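Long-range contact in P35 (Autographa californica nucleopolyhedrovirus, PDB 1P35), which blocks host-cell apoptosis by inhibiting caspases and also suppresses the antiviral RNA interference response of the infected insect: residues A[28-33]-A[161-166]. Numbering follows the deposited sequence.
Sequences VYINKI and GSNQVL
Tyr29 and Asn31 pair with Leu166 and Gln164 in an antiparallel ladder, a largely buried piece of beta structure where strand 24-33 runs beside strand 164-170. The Asn31–Gln164 pair is bonded both ways: Gln164 N reaches Asn31 O at 2.8 Å and Asn31 N reaches Gln164 O at 3.0 Å, both nearly straight. At Tyr29–Leu166, Tyr29 N gives Leu166 O a bond close to linear, but the return bond from Leu166 N to Tyr29 O is weak, its N-H...O angle only 128°.

Between these pairs lies the non-hydrogen-bonded pair Ile30–Val165. Its side chains lie alongside each other and point the same way, Ile30 CG1 meeting Val165 CG1 at 3.9 Å. On the other face, the chi1 of 69° at Leu166 swings its CG toward strand 24-33, with CD1 3.8 Å from Tyr29 CB. There too Asn31 OD1 sits 3.4 Å from Gln164 CB, the side-chain amides of Asn31 and Gln164 turned 64° apart; this oxygen also hydrogen-bonds Tyr100 OH. The Tyr29 ring stacks with Phe46.

Past the ladder, Lys32 bends at chi3 and its CE makes a carbon contact with Asn163 OD1 at 3.2 Å; that oxygen has a weak hydrogen bond with Arg63 NE, while a water links Lys32 NZ to Gly161 O. Strand 10-21 pairs antiparallel with the other edge of 24-33 and strand 98-106 runs parallel beside 164-170, making this an antiparallel beta ladder between interior strands far apart in sequence.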
ATOM      1  N   VAL A  28     -18.105   7.807   1.077  1.00 31.30           N
ATOM      2  CA  VAL A  28     -16.949   7.371   1.822  1.00 32.96           C
ATOM      3  C   VAL A  28     -16.226   8.701   2.017  1.00 33.18           C
ATOM      4  O   VAL A  28     -16.021   9.507   1.062  1.00 25.99           O
ATOM      5  CB  VAL A  28     -16.082   6.339   1.056  1.00 19.64           C
ATOM      6  CG1 VAL A  28     -14.758   6.138   1.814  1.00 22.87           C
ATOM      7  CG2 VAL A  28     -16.760   4.987   1.058  1.00 18.80           C
ATOM      8  N   TYR A  29     -15.881   8.967   3.270  1.00 30.62           N
ATOM      9  CA  TYR A  29     -15.307  10.250   3.588  1.00 25.34           C
ATOM     10  C   TYR A  29     -14.221   9.921   4.609  1.00 34.00           C
ATOM     11  O   TYR A  29     -14.516   9.328   5.662  1.00 27.67           O
ATOM     12  CB  TYR A  29     -16.412  11.174   4.194  1.00 21.85           C
ATOM     13  CG  TYR A  29     -15.971  12.638   4.366  1.00 39.93           C
ATOM     14  CD1 TYR A  29     -15.095  12.972   5.373  1.00 22.60           C
ATOM     15  CD2 TYR A  29     -16.376  13.656   3.472  1.00 20.77           C
ATOM     16  CE1 TYR A  29     -14.605  14.249   5.528  1.00 27.35           C
ATOM     17  CE2 TYR A  29     -15.878  14.996   3.609  1.00 20.51           C
ATOM     18  CZ  TYR A  29     -14.973  15.262   4.674  1.00 28.37           C
ATOM     19  OH  TYR A  29     -14.413  16.508   4.932  1.00 26.34           O
ATOM     20  N   ILE A  30     -12.988  10.315   4.273  1.00 31.15           N
ATOM     21  CA  ILE A  30     -11.797  10.050   5.074  1.00 23.18           C
ATOM     22  C   ILE A  30     -10.981  11.338   5.218  1.00 43.31           C
ATOM     23  O   ILE A  30     -10.795  12.118   4.227  1.00 28.80           O
ATOM     24  CB  ILE A  30     -10.842   9.030   4.334  1.00 28.50           C
ATOM     25  CG1 ILE A  30     -11.479   7.675   4.205  1.00 20.79           C
ATOM     26  CG2 ILE A  30      -9.516   8.852   5.065  1.00 27.97           C
ATOM     27  CD1 ILE A  30     -11.353   7.168   2.720  1.00 23.09           C
ATOM     28  N   ASN A  31     -10.508  11.593   6.438  1.00 23.50           N
ATOM     29  CA  ASN A  31      -9.627  12.763   6.610  1.00 29.91           C
ATOM     30  C   ASN A  31      -8.629  12.509   7.723  1.00 34.81           C
ATOM     31  O   ASN A  31      -8.650  11.446   8.345  1.00 40.30           O
ATOM     32  CB  ASN A  31     -10.407  14.077   6.870  1.00 34.16           C
ATOM     33  CG  ASN A  31     -11.143  14.114   8.213  1.00 26.16           C
ATOM     34  OD1 ASN A  31     -10.977  13.246   9.084  1.00 30.37           O
ATOM     35  ND2 ASN A  31     -11.995  15.128   8.367  1.00 17.28           N
ATOM     36  N   LYS A  32      -7.741  13.466   7.955  1.00 29.39           N
ATOM     37  CA  LYS A  32      -6.758  13.318   9.016  1.00 33.87           C
ATOM     38  C   LYS A  32      -6.648  14.519   9.916  1.00 28.92           C
ATOM     39  O   LYS A  32      -6.166  15.584   9.504  1.00 36.28           O
ATOM     40  CB  LYS A  32      -5.400  12.955   8.421  1.00 34.28           C
ATOM     41  CG  LYS A  32      -4.333  12.591   9.447  1.00 55.87           C
ATOM     42  CD  LYS A  32      -3.080  12.033   8.774  1.00 48.96           C
ATOM     43  CE  LYS A  32      -3.439  10.815   7.921  1.00 54.55           C
ATOM     44  NZ  LYS A  32      -2.270  10.174   7.296  1.00 33.80           N
ATOM     45  N   ILE A  33      -7.082  14.353  11.157  1.00 32.32           N
ATOM     46  CA  ILE A  33      -7.052  15.452  12.151  1.00 31.10           C
ATOM     47  C   ILE A  33      -5.785  15.487  13.012  1.00 40.76           C
ATOM     48  O   ILE A  33      -5.357  14.483  13.554  1.00 57.10           O
ATOM     49  CB  ILE A  33      -8.333  15.389  13.047  1.00 41.84           C
ATOM     50  CG1 ILE A  33      -9.549  15.651  12.148  1.00 35.28           C
ATOM     51  CG2 ILE A  33      -8.260  16.423  14.216  1.00 29.11           C
ATOM     52  CD1 ILE A  33     -10.905  15.520  12.806  1.00 53.53           C
ATOM     53  N   GLY A 161      -1.773  10.323  14.557  1.00 43.80           N
ATOM     54  CA  GLY A 161      -1.489   9.838  13.226  1.00 37.13           C
ATOM     55  C   GLY A 161      -2.498   8.972  12.496  1.00 44.88           C
ATOM     56  O   GLY A 161      -2.187   8.497  11.427  1.00 37.25           O
ATOM     57  N   SER A 162      -3.680   8.754  13.055  1.00 42.78           N
ATOM     58  CA  SER A 162      -4.719   7.972  12.398  1.00 41.05           C
ATOM     59  C   SER A 162      -5.527   8.677  11.296  1.00 34.12           C
ATOM     60  O   SER A 162      -5.683   9.890  11.333  1.00 57.59           O
ATOM     61  CB  SER A 162      -5.781   7.512  13.431  1.00 34.85           C
ATOM     62  OG  SER A 162      -5.308   6.501  14.281  1.00 53.06           O
ATOM     63  N   ASN A 163      -6.037   7.891  10.336  1.00 29.98           N
ATOM     64  CA  ASN A 163      -6.999   8.407   9.368  1.00 33.67           C
ATOM     65  C   ASN A 163      -8.320   8.266  10.134  1.00 41.05           C
ATOM     66  O   ASN A 163      -8.511   7.245  10.865  1.00 32.74           O
ATOM     67  CB  ASN A 163      -7.112   7.537   8.116  1.00 36.01           C
ATOM     68  CG  ASN A 163      -5.958   7.758   7.137  1.00 40.88           C
ATOM     69  OD1 ASN A 163      -5.689   8.873   6.712  1.00 48.76           O
ATOM     70  ND2 ASN A 163      -5.296   6.684   6.777  1.00 42.03           N
ATOM     71  N   GLN A 164      -9.208   9.266  10.003  1.00 39.15           N
ATOM     72  CA  GLN A 164     -10.514   9.234  10.658  1.00 26.91           C
ATOM     73  C   GLN A 164     -11.423   8.915   9.494  1.00 28.60           C
ATOM     74  O   GLN A 164     -11.403   9.636   8.509  1.00 27.78           O
ATOM     75  CB  GLN A 164     -10.898  10.572  11.259  1.00 23.12           C
ATOM     76  CG  GLN A 164      -9.740  11.342  11.877  1.00 29.08           C
ATOM     77  CD  GLN A 164      -8.971  10.535  12.854  1.00 54.96           C
ATOM     78  OE1 GLN A 164      -9.509   9.607  13.470  1.00 60.13           O
ATOM     79  NE2 GLN A 164      -7.701  10.885  13.034  1.00 52.28           N
ATOM     80  N   VAL A 165     -12.229   7.852   9.597  1.00 25.17           N
ATOM     81  CA  VAL A 165     -13.016   7.430   8.450  1.00 20.63           C
ATOM     82  C   VAL A 165     -14.509   7.220   8.718  1.00 32.18           C
ATOM     83  O   VAL A 165     -14.954   7.140   9.874  1.00 34.09           O
ATOM     84  CB  VAL A 165     -12.381   6.135   7.858  1.00 23.26           C
ATOM     85  CG1 VAL A 165     -10.840   6.285   7.792  1.00 27.66           C
ATOM     86  CG2 VAL A 165     -12.671   4.915   8.786  1.00 29.76           C
ATOM     87  N   LEU A 166     -15.293   7.206   7.642  1.00 26.37           N
ATOM     88  CA  LEU A 166     -16.732   6.984   7.765  1.00 32.97           C
ATOM     89  C   LEU A 166     -17.225   6.651   6.392  1.00 37.69           C
ATOM     90  O   LEU A 166     -16.587   6.992   5.411  1.00 29.84           O
ATOM     91  CB  LEU A 166     -17.483   8.211   8.277  1.00 27.46           C
ATOM     92  CG  LEU A 166     -17.585   9.457   7.363  1.00 39.11           C
ATOM     93  CD1 LEU A 166     -18.828   9.401   6.511  1.00 33.07           C
ATOM     94  CD2 LEU A 166     -17.692  10.714   8.203  1.00 28.05           C
TER
HETATM   95  O   HOH W   1      -0.438   9.839   9.288  1.00 39.44           O